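Local coordinates for odorant binding protein OBP69a (Ceratitis capitata, PDB 6HHE) that probably binds and carries small odorant molecules, including scents used in communication between the sexes, as a secreted member of the insect PBP/GOBP family, at residues E31-G36 with L118-S123; G56-D59 with I63-L66; N68-L73 with I80-H85. One frame throughout, in Å; residues are numbered along the deposited sequence. Where two conformers were deposited one is given.

Three contacts in one small helical protein illustrate how chemistry follows place in the fold. Contact 1 joins the last turns of helices 26-35 and 112-121, far apart in sequence, through sparse, partly buried side-chain touches with no hydrogen bond between them. Contact 2, about 22 Å from it between centres and across the middle of the chain, is also partly buried but polar: two backbone bonds and two to the Asp59 carboxylate, with apolar side chains packed toward the helices. Its loop runs on into helix 69-72, which contact 3, apolar and at the surface, packs on helix 78-88. Contacts 2 and 3 touch, chiefly where Leu66 packs on Leu84 and Val81; contact 1 touches neither.

Contact 1 (E31-G36 with L118-S123); sequences EAQETG and LFTTFS
Ala32 sets its methyl against the Phe119 ring where the ends of two helices meet, CB approaching CE2 obliquely at 4.3 Å. Met38 touches the ring from the loop after helix 26-35, and Thr104 and Ile108 of helix 96-110 also pack on it, so Ala32 is one part of a larger apolar setting. Between the two segments the nearest CA atoms are those of Gln33 and Phe119, 7.8 Å apart. The glutamine chain is extended beyond CG (chi2 -177°), which carries its amide over to the other helix, where OE1 lies 4.2 Å from Phe119 O. The same OE1 comes within 3.6 Å of Thr120 OG1, the two side chains meeting roughly perpendicular. This approach is tentative, since Thr120 was modelled in two conformers and it holds for one of them; in that conformer the hydroxyl is bonded to the carbonyl of Lys116, one turn back in its own helix, and not to the glutamine. With 150 Å² buried in all and no hydrogen bond crossing it, the contact joins an apolar touch of methyl and ring to a polar but unbonded approach at the exposed side.

Contact 2 (G56-D59 with I63-L66); sequences GLID and IVHL
Asp59 reaches across a tight turn of the chain to both Ile63 and His65, and its side chain can be followed atom by atom. CB lies at the edge of the His65 imidazole, in the plane of the ring and 3.9 Å from NE2. CG sits between the backbone N and the carbonyl carbon (chi1 66°), which turns the carboxylate back over the facing segment 63-66 and leaves CG 3.5 Å from both His65 NE2 and Ile63 O. There its two oxygens part company. OD1 takes the backbone N-H of Ile63 at 2.9 Å, and has a weak second bond from Asp61 N within the turn; OD2 accepts from His65 NE2 at 2.8 Å, with an N-H...O angle of 170°. Both main donors come from above the carboxylate plane, whereas OD2 lies almost in the plane of the imidazole, the two planes being 60° apart.

Backbone bonds hold the frame for this: Asp59 N gives to Ile63 O, and His65 N to Leu57 O at 2.7 Å, bracketing the single beta bridge of Ile58 with Val64. Ile58 CD1 packs on Val64 CG2 at 3.9 Å and Leu57 CD1 on Leu66 CD1, facing His49 and Leu52 of helix 42-55 and Tyr107 of helix 96-110. Gly56, in a Schellman motif, ends helix 42-55 and starts this path. With both oxygens bonded, the carboxylate is fixed in rotation, and its negative charge would probably favour a protonated His65; the loop thus combines a polar brace with apolar contacts against helices 42-55 and 96-110.

Contact 3 (N68-L73 with I80-H85); sequences NLLEIL and IVEELH
Val81 is the centre of this contact, its two methyls divided among three leucines. CG1 meets Leu70 CD2 at 3.8 Å and Leu69 CB at 4.1 Å, while CG2 takes Leu73 CD1 at 4.0 Å. The first torsion of the valine, with CG1 opposite the backbone N (chi1 170°), spreads the methyls in this way. The Leu70 and Val81 side chains run antiparallel alongside one another. In the conformer given for Glu82, one of two, its CG also lies 3.6 Å from Leu70 CD2, a less certain touch near the surface.

Further out, the backbone sets the leucines in place. Residues 69-72 form only a weakly bonded helix, but Leu73 N binds Leu69 O at 2.7 Å, which closes the turn and brings the two leucines round to the same side. Leu57 packs on Leu69 from the preceding loop. Leu84, which takes no part across the contact, packs on Leu66, Tyr107 and Thr110.

Ile80 and Glu83 of helix 78-88 belong to the pocket that holds 2-(2-methoxyethoxy)ethanol, together with Asn111 and Ile114. A short turn packed through leucines against a helix that also contributes to the pocket fits the all-helical odorant-binding fold of the PBP/GOBP family.

Contact 1 (E31-G36 with L118-S123)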
ATOM      1  N   GLU A  31      13.702   1.526   7.822  1.00 21.58           N
ATOM      2  CA  GLU A  31      13.167   1.379   9.177  1.00 20.30           C
ATOM      3  C   GLU A  31      11.984   0.421   9.206  1.00 20.33           C
ATOM      4  O   GLU A  31      11.897  -0.428  10.097  1.00 20.46           O
ATOM      5  CB  GLU A  31      12.754   2.734   9.733  1.00 28.73           C
ATOM      6  CG  GLU A  31      11.988   2.599  11.036  1.00 44.68           C
ATOM      7  CD  GLU A  31      12.900   2.587  12.242  1.00 68.76           C
ATOM      8  OE1 GLU A  31      14.133   2.676  12.041  1.00 77.90           O
ATOM      9  OE2 GLU A  31      12.388   2.500  13.386  1.00 70.01           O
ATOM     10  N   ALA A  32      11.067   0.533   8.243  1.00 20.49           N
ATOM     11  CA  ALA A  32       9.931  -0.393   8.184  1.00 22.05           C
ATOM     12  C   ALA A  32      10.399  -1.823   8.033  1.00 25.39           C
ATOM     13  O   ALA A  32       9.900  -2.723   8.710  1.00 24.46           O
ATOM     14  CB  ALA A  32       9.042  -0.014   6.992  1.00 23.00           C
ATOM     15  N   GLN A  33      11.367  -2.051   7.149  1.00 21.55           N
ATOM     16  CA  GLN A  33      11.812  -3.421   6.906  1.00 24.23           C
ATOM     17  C   GLN A  33      12.582  -3.982   8.091  1.00 27.73           C
ATOM     18  O   GLN A  33      12.369  -5.143   8.483  1.00 28.84           O
ATOM     19  CB  GLN A  33      12.634  -3.444   5.638  1.00 25.09           C
ATOM     20  CG  GLN A  33      11.809  -3.110   4.444  1.00 29.56           C
ATOM     21  CD  GLN A  33      12.604  -3.213   3.182  1.00 48.47           C
ATOM     22  OE1 GLN A  33      12.228  -3.934   2.262  1.00 53.57           O
ATOM     23  NE2 GLN A  33      13.718  -2.497   3.126  1.00 49.42           N
ATOM     24  N   GLU A  34      13.475  -3.188   8.680  1.00 24.11           N
ATOM     25  CA  GLU A  34      14.356  -3.680   9.730  1.00 27.05           C
ATOM     26  C   GLU A  34      13.607  -3.868  11.029  1.00 20.06           C
ATOM     27  O   GLU A  34      13.952  -4.773  11.806  1.00 23.81           O
ATOM     28  CB  GLU A  34      15.522  -2.704   9.924  1.00 32.75           C
ATOM     29  CG  GLU A  34      16.566  -2.709   8.797  1.00 47.74           C
ATOM     30  CD  GLU A  34      17.826  -1.912   9.161  1.00 62.59           C
ATOM     31  OE1 GLU A  34      18.884  -2.144   8.531  1.00 67.51           O
ATOM     32  OE2 GLU A  34      17.762  -1.055  10.076  1.00 62.34           O
ATOM     33  N   THR A  35      12.572  -3.061  11.277  1.00 21.59           N
ATOM     34  CA  THR A  35      11.820  -3.143  12.528  1.00 21.19           C
ATOM     35  C   THR A  35      10.532  -3.942  12.426  1.00 25.34           C
ATOM     36  O   THR A  35      10.013  -4.382  13.459  1.00 23.29           O
ATOM     37  CB  THR A  35      11.447  -1.761  13.109  1.00 22.07           C
ATOM     38  OG1 THR A  35      10.466  -1.119  12.283  1.00 23.38           O
ATOM     39  CG2 THR A  35      12.656  -0.877  13.300  1.00 23.76           C
ATOM     40  N   GLY A  36      10.010  -4.161  11.228  1.00 19.81           N
ATOM     41  CA  GLY A  36       8.713  -4.782  11.104  1.00 20.68           C
ATOM     42  C   GLY A  36       7.541  -3.906  11.467  1.00 25.04           C
ATOM     43  O   GLY A  36       6.402  -4.397  11.507  1.00 27.73           O
ATOM     44  N   LEU A 118       5.778  -7.037  -1.147  1.00 21.64           N
ATOM     45  CA  LEU A 118       5.386  -5.809  -1.830  1.00 22.30           C
ATOM     46  C   LEU A 118       6.217  -4.638  -1.329  1.00 22.95           C
ATOM     47  O   LEU A 118       6.588  -3.755  -2.102  1.00 23.76           O
ATOM     48  CB  LEU A 118       3.894  -5.535  -1.626  1.00 22.81           C
ATOM     49  CG  LEU A 118       2.914  -6.407  -2.403  1.00 26.54           C
ATOM     50  CD1 LEU A 118       1.499  -6.247  -1.852  1.00 27.40           C
ATOM     51  CD2 LEU A 118       2.934  -6.094  -3.903  1.00 31.43           C
ATOM     52  N   PHE A 119       6.543  -4.616  -0.044  1.00 20.65           N
ATOM     53  CA  PHE A 119       7.341  -3.516   0.473  1.00 23.49           C
ATOM     54  C   PHE A 119       8.733  -3.515  -0.127  1.00 24.82           C
ATOM     55  O   PHE A 119       9.308  -2.434  -0.335  1.00 28.96           O
ATOM     56  CB  PHE A 119       7.424  -3.557   1.991  1.00 25.00           C
ATOM     57  CG  PHE A 119       6.545  -2.564   2.643  1.00 31.45           C
ATOM     58  CD1 PHE A 119       5.188  -2.793   2.751  1.00 34.07           C
ATOM     59  CD2 PHE A 119       7.055  -1.381   3.083  1.00 34.48           C
ATOM     60  CE1 PHE A 119       4.362  -1.850   3.337  1.00 34.34           C
ATOM     61  CE2 PHE A 119       6.251  -0.422   3.683  1.00 35.36           C
ATOM     62  CZ  PHE A 119       4.904  -0.662   3.797  1.00 37.56           C
ATOM     63  N   THR A 120       9.302  -4.671  -0.429  0.52 24.01           N
ATOM     64  CA  THR A 120      10.595  -4.610  -1.086  0.52 23.87           C
ATOM     65  C   THR A 120      10.426  -4.087  -2.510  0.52 26.79           C
ATOM     66  O   THR A 120      11.271  -3.325  -3.002  0.52 35.19           O
ATOM     67  CB  THR A 120      11.290  -5.972  -1.048  0.52 28.31           C
ATOM     68  OG1 THR A 120      11.078  -6.606   0.224  0.52 34.07           O
ATOM     69  CG2 THR A 120      12.773  -5.755  -1.165  0.52 31.40           C
ATOM     70  N   THR A 121       9.314  -4.427  -3.151  1.00 27.35           N
ATOM     71  CA  THR A 121       9.056  -4.004  -4.527  1.00 30.02           C
ATOM     72  C   THR A 121       8.907  -2.498  -4.601  1.00 44.69           C
ATOM     73  O   THR A 121       9.675  -1.809  -5.284  1.00 43.20           O
ATOM     74  CB  THR A 121       7.754  -4.652  -5.031  1.00 36.46           C
ATOM     75  OG1 THR A 121       7.869  -6.076  -5.084  1.00 36.68           O
ATOM     76  CG2 THR A 121       7.349  -4.123  -6.402  1.00 40.63           C
ATOM     77  N   PHE A 122       7.904  -1.977  -3.896  1.00 39.28           N
ATOM     78  CA  PHE A 122       7.616  -0.544  -3.861  1.00 46.42           C
ATOM     79  C   PHE A 122       8.497   0.137  -2.815  1.00 44.84           C
ATOM     80  O   PHE A 122       8.040   0.633  -1.789  1.00 42.94           O
ATOM     81  CB  PHE A 122       6.134  -0.324  -3.585  1.00 39.49           C
ATOM     82  CG  PHE A 122       5.233  -0.843  -4.694  1.00 46.85           C
ATOM     83  CD1 PHE A 122       5.190  -0.205  -5.924  1.00 47.48           C
ATOM     84  CD2 PHE A 122       4.438  -1.968  -4.515  1.00 42.06           C
ATOM     85  CE1 PHE A 122       4.372  -0.672  -6.950  1.00 39.87           C
ATOM     86  CE2 PHE A 122       3.618  -2.431  -5.549  1.00 39.53           C
ATOM     87  CZ  PHE A 122       3.585  -1.772  -6.758  1.00 37.63           C
ATOM     88  N   SER A 123       9.797   0.098  -3.091  1.00 34.26           N
ATOM     89  CA  SER A 123      10.840   0.639  -2.238  1.00 39.51           C
ATOM     90  C   SER A 123      11.972   1.137  -3.119  1.00 54.35           C
ATOM     91  O   SER A 123      12.184   0.644  -4.231  1.00 54.84           O
ATOM     92  CB  SER A 123      11.377  -0.409  -1.252  1.00 47.51           C
ATOM     93  OG  SER A 123      12.586   0.030  -0.664  1.00 57.86           O
TER

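Contact 2 (G56-D59 with I63-L66)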
ATOM      1  N   GLY A  56      -5.112   2.693  -9.002  1.00 34.63           N
ATOM      2  CA  GLY A  56      -6.550   2.773  -9.039  1.00 31.96           C
ATOM      3  C   GLY A  56      -7.296   2.143  -7.889  1.00 39.74           C
ATOM      4  O   GLY A  56      -8.491   1.869  -8.035  1.00 39.83           O
ATOM      5  N   LEU A  57      -6.649   1.928  -6.741  1.00 30.79           N
ATOM      6  CA  LEU A  57      -7.244   1.175  -5.635  1.00 28.67           C
ATOM      7  C   LEU A  57      -7.873   2.033  -4.542  1.00 28.46           C
ATOM      8  O   LEU A  57      -8.422   1.470  -3.580  1.00 31.00           O
ATOM      9  CB  LEU A  57      -6.197   0.250  -5.014  1.00 31.76           C
ATOM     10  CG  LEU A  57      -5.580  -0.645  -6.076  1.00 27.33           C
ATOM     11  CD1 LEU A  57      -4.512  -1.452  -5.470  1.00 28.54           C
ATOM     12  CD2 LEU A  57      -6.653  -1.574  -6.672  1.00 32.39           C
ATOM     13  N   ILE A  58      -7.788   3.356  -4.636  1.00 30.08           N
ATOM     14  CA  ILE A  58      -8.444   4.206  -3.658  1.00 33.22           C
ATOM     15  C   ILE A  58      -9.019   5.400  -4.404  1.00 39.42           C
ATOM     16  O   ILE A  58      -8.368   5.975  -5.285  1.00 37.50           O
ATOM     17  CB  ILE A  58      -7.464   4.602  -2.530  1.00 31.69           C
ATOM     18  CG1 ILE A  58      -8.217   5.240  -1.354  1.00 31.12           C
ATOM     19  CG2 ILE A  58      -6.371   5.502  -3.074  1.00 34.54           C
ATOM     20  CD1 ILE A  58      -7.367   5.510  -0.097  1.00 29.71           C
ATOM     21  N   ASP A  59     -10.254   5.753  -4.077  1.00 39.07           N
ATOM     22  CA  ASP A  59     -10.984   6.733  -4.871  1.00 39.47           C
ATOM     23  C   ASP A  59     -10.921   8.107  -4.215  1.00 46.18           C
ATOM     24  O   ASP A  59     -10.321   8.292  -3.155  1.00 38.15           O
ATOM     25  CB  ASP A  59     -12.428   6.276  -5.096  1.00 40.52           C
ATOM     26  CG  ASP A  59     -13.258   6.224  -3.823  1.00 44.49           C
ATOM     27  OD1 ASP A  59     -12.934   6.895  -2.828  1.00 42.89           O
ATOM     28  OD2 ASP A  59     -14.277   5.504  -3.825  1.00 44.73           O
ATOM     29  N   ILE A  63     -12.051   5.801  -0.266  1.00 41.87           N
ATOM     30  CA  ILE A  63     -12.542   4.437  -0.083  1.00 39.69           C
ATOM     31  C   ILE A  63     -11.677   3.503  -0.910  1.00 31.05           C
ATOM     32  O   ILE A  63     -11.360   3.794  -2.074  1.00 30.91           O
ATOM     33  CB  ILE A  63     -14.028   4.300  -0.448  1.00 45.14           C
ATOM     34  CG1 ILE A  63     -14.879   4.915   0.659  1.00 48.28           C
ATOM     35  CG2 ILE A  63     -14.404   2.849  -0.580  1.00 39.36           C
ATOM     36  CD1 ILE A  63     -15.512   6.191   0.271  1.00 61.66           C
ATOM     37  N   VAL A  64     -11.262   2.402  -0.300  1.00 33.96           N
ATOM     38  CA  VAL A  64     -10.358   1.465  -0.951  1.00 29.66           C
ATOM     39  C   VAL A  64     -11.154   0.414  -1.708  1.00 31.12           C
ATOM     40  O   VAL A  64     -12.122  -0.135  -1.181  1.00 40.51           O
ATOM     41  CB  VAL A  64      -9.453   0.831   0.105  1.00 27.68           C
ATOM     42  CG1 VAL A  64      -8.525  -0.201  -0.517  1.00 25.45           C
ATOM     43  CG2 VAL A  64      -8.689   1.948   0.843  1.00 29.80           C
ATOM     44  N   HIS A  65     -10.697   0.085  -2.910  1.00 28.12           N
ATOM     45  CA  HIS A  65     -11.359  -0.913  -3.764  1.00 28.31           C
ATOM     46  C   HIS A  65     -10.348  -1.945  -4.214  1.00 28.59           C
ATOM     47  O   HIS A  65     -10.059  -2.091  -5.394  1.00 29.99           O
ATOM     48  CB  HIS A  65     -12.012  -0.244  -4.962  1.00 33.88           C
ATOM     49  CG  HIS A  65     -12.923   0.879  -4.594  1.00 39.67           C
ATOM     50  ND1 HIS A  65     -14.149   0.673  -3.995  1.00 47.95           N
ATOM     51  CD2 HIS A  65     -12.785   2.218  -4.720  1.00 39.76           C
ATOM     52  CE1 HIS A  65     -14.732   1.839  -3.780  1.00 44.24           C
ATOM     53  NE2 HIS A  65     -13.924   2.793  -4.207  1.00 44.88           N
ATOM     54  N   LEU A  66      -9.784  -2.671  -3.253  1.00 24.44           N
ATOM     55  CA  LEU A  66      -8.815  -3.698  -3.596  1.00 24.05           C
ATOM     56  C   LEU A  66      -9.452  -4.790  -4.449  1.00 26.02           C
ATOM     57  O   LEU A  66      -8.762  -5.460  -5.228  1.00 26.40           O
ATOM     58  CB  LEU A  66      -8.241  -4.259  -2.297  1.00 22.50           C
ATOM     59  CG  LEU A  66      -6.973  -5.069  -2.469  1.00 23.02           C
ATOM     60  CD1 LEU A  66      -5.811  -4.132  -2.724  1.00 28.15           C
ATOM     61  CD2 LEU A  66      -6.686  -5.844  -1.225  1.00 21.22           C
TER

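Contact 3 (N68-L73 with I80-H85)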
ATOM      1  N   ASN A  68     -10.912  -4.551  -7.006  1.00 31.53           N
ATOM      2  CA  ASN A  68     -10.696  -4.264  -8.425  1.00 39.01           C
ATOM      3  C   ASN A  68      -9.647  -5.190  -9.013  1.00 38.37           C
ATOM      4  O   ASN A  68      -9.752  -5.609 -10.172  1.00 45.99           O
ATOM      5  CB  ASN A  68     -10.268  -2.813  -8.601  1.00 40.92           C
ATOM      6  CG  ASN A  68     -11.425  -1.862  -8.488  1.00 49.02           C
ATOM      7  OD1 ASN A  68     -12.565  -2.289  -8.311  1.00 38.08           O
ATOM      8  ND2 ASN A  68     -11.142  -0.566  -8.571  1.00 49.31           N
ATOM      9  N   LEU A  69      -8.645  -5.547  -8.215  1.00 31.60           N
ATOM     10  CA  LEU A  69      -7.597  -6.448  -8.685  1.00 29.68           C
ATOM     11  C   LEU A  69      -8.139  -7.801  -9.124  1.00 37.03           C
ATOM     12  O   LEU A  69      -7.434  -8.532  -9.833  1.00 39.58           O
ATOM     13  CB  LEU A  69      -6.566  -6.651  -7.578  1.00 27.45           C
ATOM     14  CG  LEU A  69      -5.785  -5.374  -7.216  1.00 29.88           C
ATOM     15  CD1 LEU A  69      -4.779  -5.592  -6.153  1.00 29.07           C
ATOM     16  CD2 LEU A  69      -5.122  -4.881  -8.497  1.00 40.64           C
ATOM     17  N   LEU A  70      -9.351  -8.161  -8.700  1.00 29.35           N
ATOM     18  CA  LEU A  70      -9.904  -9.490  -8.967  1.00 31.66           C
ATOM     19  C   LEU A  70     -10.299  -9.653 -10.424  1.00 43.67           C
ATOM     20  O   LEU A  70     -10.183 -10.747 -10.987  1.00 47.44           O
ATOM     21  CB  LEU A  70     -11.122  -9.744  -8.082  1.00 31.58           C
ATOM     22  CG  LEU A  70     -10.874  -9.871  -6.583  1.00 31.33           C
ATOM     23  CD1 LEU A  70     -12.229  -9.759  -5.878  1.00 41.88           C
ATOM     24  CD2 LEU A  70     -10.189 -11.168  -6.232  1.00 33.50           C
ATOM     25  N   GLU A  71     -10.804  -8.592 -11.043  1.00 42.76           N
ATOM     26  CA  GLU A  71     -11.093  -8.674 -12.470  1.00 52.36           C
ATOM     27  C   GLU A  71      -9.815  -8.659 -13.298  1.00 54.95           C
ATOM     28  O   GLU A  71      -9.821  -9.138 -14.439  1.00 60.06           O
ATOM     29  CB  GLU A  71     -12.026  -7.528 -12.860  1.00 60.57           C
ATOM     30  CG  GLU A  71     -13.246  -7.450 -11.956  1.00 74.36           C
ATOM     31  CD  GLU A  71     -14.104  -6.224 -12.195  1.00 86.09           C
ATOM     32  OE1 GLU A  71     -14.770  -6.163 -13.253  1.00 90.27           O
ATOM     33  OE2 GLU A  71     -14.118  -5.325 -11.320  1.00 87.05           O
ATOM     34  N   ILE A  72      -8.723  -8.180 -12.712  1.00 53.42           N
ATOM     35  CA  ILE A  72      -7.455  -7.932 -13.385  1.00 52.79           C
ATOM     36  C   ILE A  72      -6.484  -9.099 -13.232  1.00 46.52           C
ATOM     37  O   ILE A  72      -5.716  -9.402 -14.143  1.00 37.19           O
ATOM     38  CB  ILE A  72      -6.825  -6.649 -12.797  1.00 47.23           C
ATOM     39  CG1 ILE A  72      -7.647  -5.409 -13.119  1.00 57.75           C
ATOM     40  CG2 ILE A  72      -5.396  -6.486 -13.239  1.00 49.91           C
ATOM     41  CD1 ILE A  72      -7.159  -4.190 -12.350  1.00 62.19           C
ATOM     42  N   LEU A  73      -6.417  -9.696 -12.062  1.00 37.68           N
ATOM     43  CA  LEU A  73      -5.242 -10.532 -11.879  1.00 30.44           C
ATOM     44  C   LEU A  73      -5.525 -11.967 -12.257  1.00 25.15           C
ATOM     45  O   LEU A  73      -6.696 -12.398 -12.340  1.00 30.52           O
ATOM     46  CB  LEU A  73      -4.759 -10.463 -10.415  1.00 29.08           C
ATOM     47  CG  LEU A  73      -4.059  -9.184  -9.931  1.00 34.21           C
ATOM     48  CD1 LEU A  73      -3.821  -9.205  -8.424  1.00 31.67           C
ATOM     49  CD2 LEU A  73      -2.749  -8.934 -10.651  1.00 41.00           C
ATOM     50  N   ILE A  80      -5.770 -14.484  -2.228  1.00 19.37           N
ATOM     51  CA  ILE A  80      -5.027 -13.509  -1.426  1.00 18.33           C
ATOM     52  C   ILE A  80      -5.705 -12.153  -1.451  1.00 18.05           C
ATOM     53  O   ILE A  80      -5.868 -11.492  -0.407  1.00 17.69           O
ATOM     54  CB  ILE A  80      -3.586 -13.430  -1.942  1.00 21.02           C
ATOM     55  CG1 ILE A  80      -2.784 -14.654  -1.465  1.00 25.92           C
ATOM     56  CG2 ILE A  80      -2.894 -12.087  -1.552  1.00 20.60           C
ATOM     57  CD1 ILE A  80      -1.606 -14.928  -2.420  1.00 26.08           C
ATOM     58  N   VAL A  81      -6.119 -11.705  -2.644  1.00 17.79           N
ATOM     59  CA  VAL A  81      -6.793 -10.415  -2.733  1.00 17.68           C
ATOM     60  C   VAL A  81      -8.124 -10.437  -2.019  1.00 19.14           C
ATOM     61  O   VAL A  81      -8.461  -9.494  -1.292  1.00 20.24           O
ATOM     62  CB  VAL A  81      -6.948 -10.024  -4.202  1.00 20.39           C
ATOM     63  CG1 VAL A  81      -7.848  -8.813  -4.329  1.00 25.88           C
ATOM     64  CG2 VAL A  81      -5.615  -9.802  -4.851  1.00 23.84           C
ATOM     65  N   GLU A  82      -8.914 -11.499  -2.215  0.76 19.72           N
ATOM     66  CA  GLU A  82     -10.199 -11.573  -1.525  0.76 20.28           C
ATOM     67  C   GLU A  82     -10.031 -11.488  -0.025  0.76 21.74           C
ATOM     68  O   GLU A  82     -10.807 -10.805   0.639  0.76 23.53           O
ATOM     69  CB  GLU A  82     -10.928 -12.850  -1.892  0.76 23.57           C
ATOM     70  CG  GLU A  82     -11.326 -12.910  -3.278  0.76 34.37           C
ATOM     71  CD  GLU A  82     -12.291 -13.999  -3.510  0.76 40.13           C
ATOM     72  OE1 GLU A  82     -12.499 -14.893  -2.667  0.76 39.15           O
ATOM     73  OE2 GLU A  82     -12.860 -13.925  -4.576  0.76 33.35           O
ATOM     74  N   GLU A  83      -9.036 -12.176   0.522  1.00 19.89           N
ATOM     75  CA  GLU A  83      -8.881 -12.165   1.969  1.00 19.71           C
ATOM     76  C   GLU A  83      -8.507 -10.777   2.474  1.00 21.35           C
ATOM     77  O   GLU A  83      -9.035 -10.317   3.507  1.00 21.49           O
ATOM     78  CB  GLU A  83      -7.864 -13.216   2.391  1.00 21.67           C
ATOM     79  CG  GLU A  83      -7.583 -13.146   3.871  1.00 26.00           C
ATOM     80  CD  GLU A  83      -6.461 -14.018   4.360  1.00 29.59           C
ATOM     81  OE1 GLU A  83      -5.373 -14.004   3.793  1.00 29.63           O
ATOM     82  OE2 GLU A  83      -6.674 -14.728   5.386  1.00 39.46           O
ATOM     83  N   LEU A  84      -7.612 -10.075   1.773  1.00 18.94           N
ATOM     84  CA  LEU A  84      -7.243  -8.722   2.206  1.00 17.27           C
ATOM     85  C   LEU A  84      -8.411  -7.761   2.110  1.00 22.23           C
ATOM     86  O   LEU A  84      -8.663  -6.970   3.038  1.00 22.31           O
ATOM     87  CB  LEU A  84      -6.066  -8.210   1.380  1.00 19.11           C
ATOM     88  CG  LEU A  84      -4.749  -8.937   1.597  1.00 18.99           C
ATOM     89  CD1 LEU A  84      -3.764  -8.555   0.545  1.00 22.23           C
ATOM     90  CD2 LEU A  84      -4.172  -8.567   2.966  1.00 20.75           C
ATOM     91  N   HIS A  85      -9.186  -7.869   1.038  1.00 19.59           N
ATOM     92  CA  HIS A  85     -10.333  -7.009   0.848  1.00 20.28           C
ATOM     93  C   HIS A  85     -11.396  -7.258   1.906  1.00 22.06           C
ATOM     94  O   HIS A  85     -11.905  -6.314   2.533  1.00 23.78           O
ATOM     95  CB  HIS A  85     -10.907  -7.271  -0.552  1.00 19.43           C
ATOM     96  CG  HIS A  85     -12.210  -6.594  -0.750  1.00 20.30           C
ATOM     97  ND1 HIS A  85     -12.314  -5.232  -0.921  1.00 25.32           N
ATOM     98  CD2 HIS A  85     -13.474  -7.072  -0.690  1.00 23.06           C
ATOM     99  CE1 HIS A  85     -13.592  -4.900  -0.997  1.00 30.24           C
ATOM    100  NE2 HIS A  85     -14.315  -5.997  -0.862  1.00 29.80           N
TER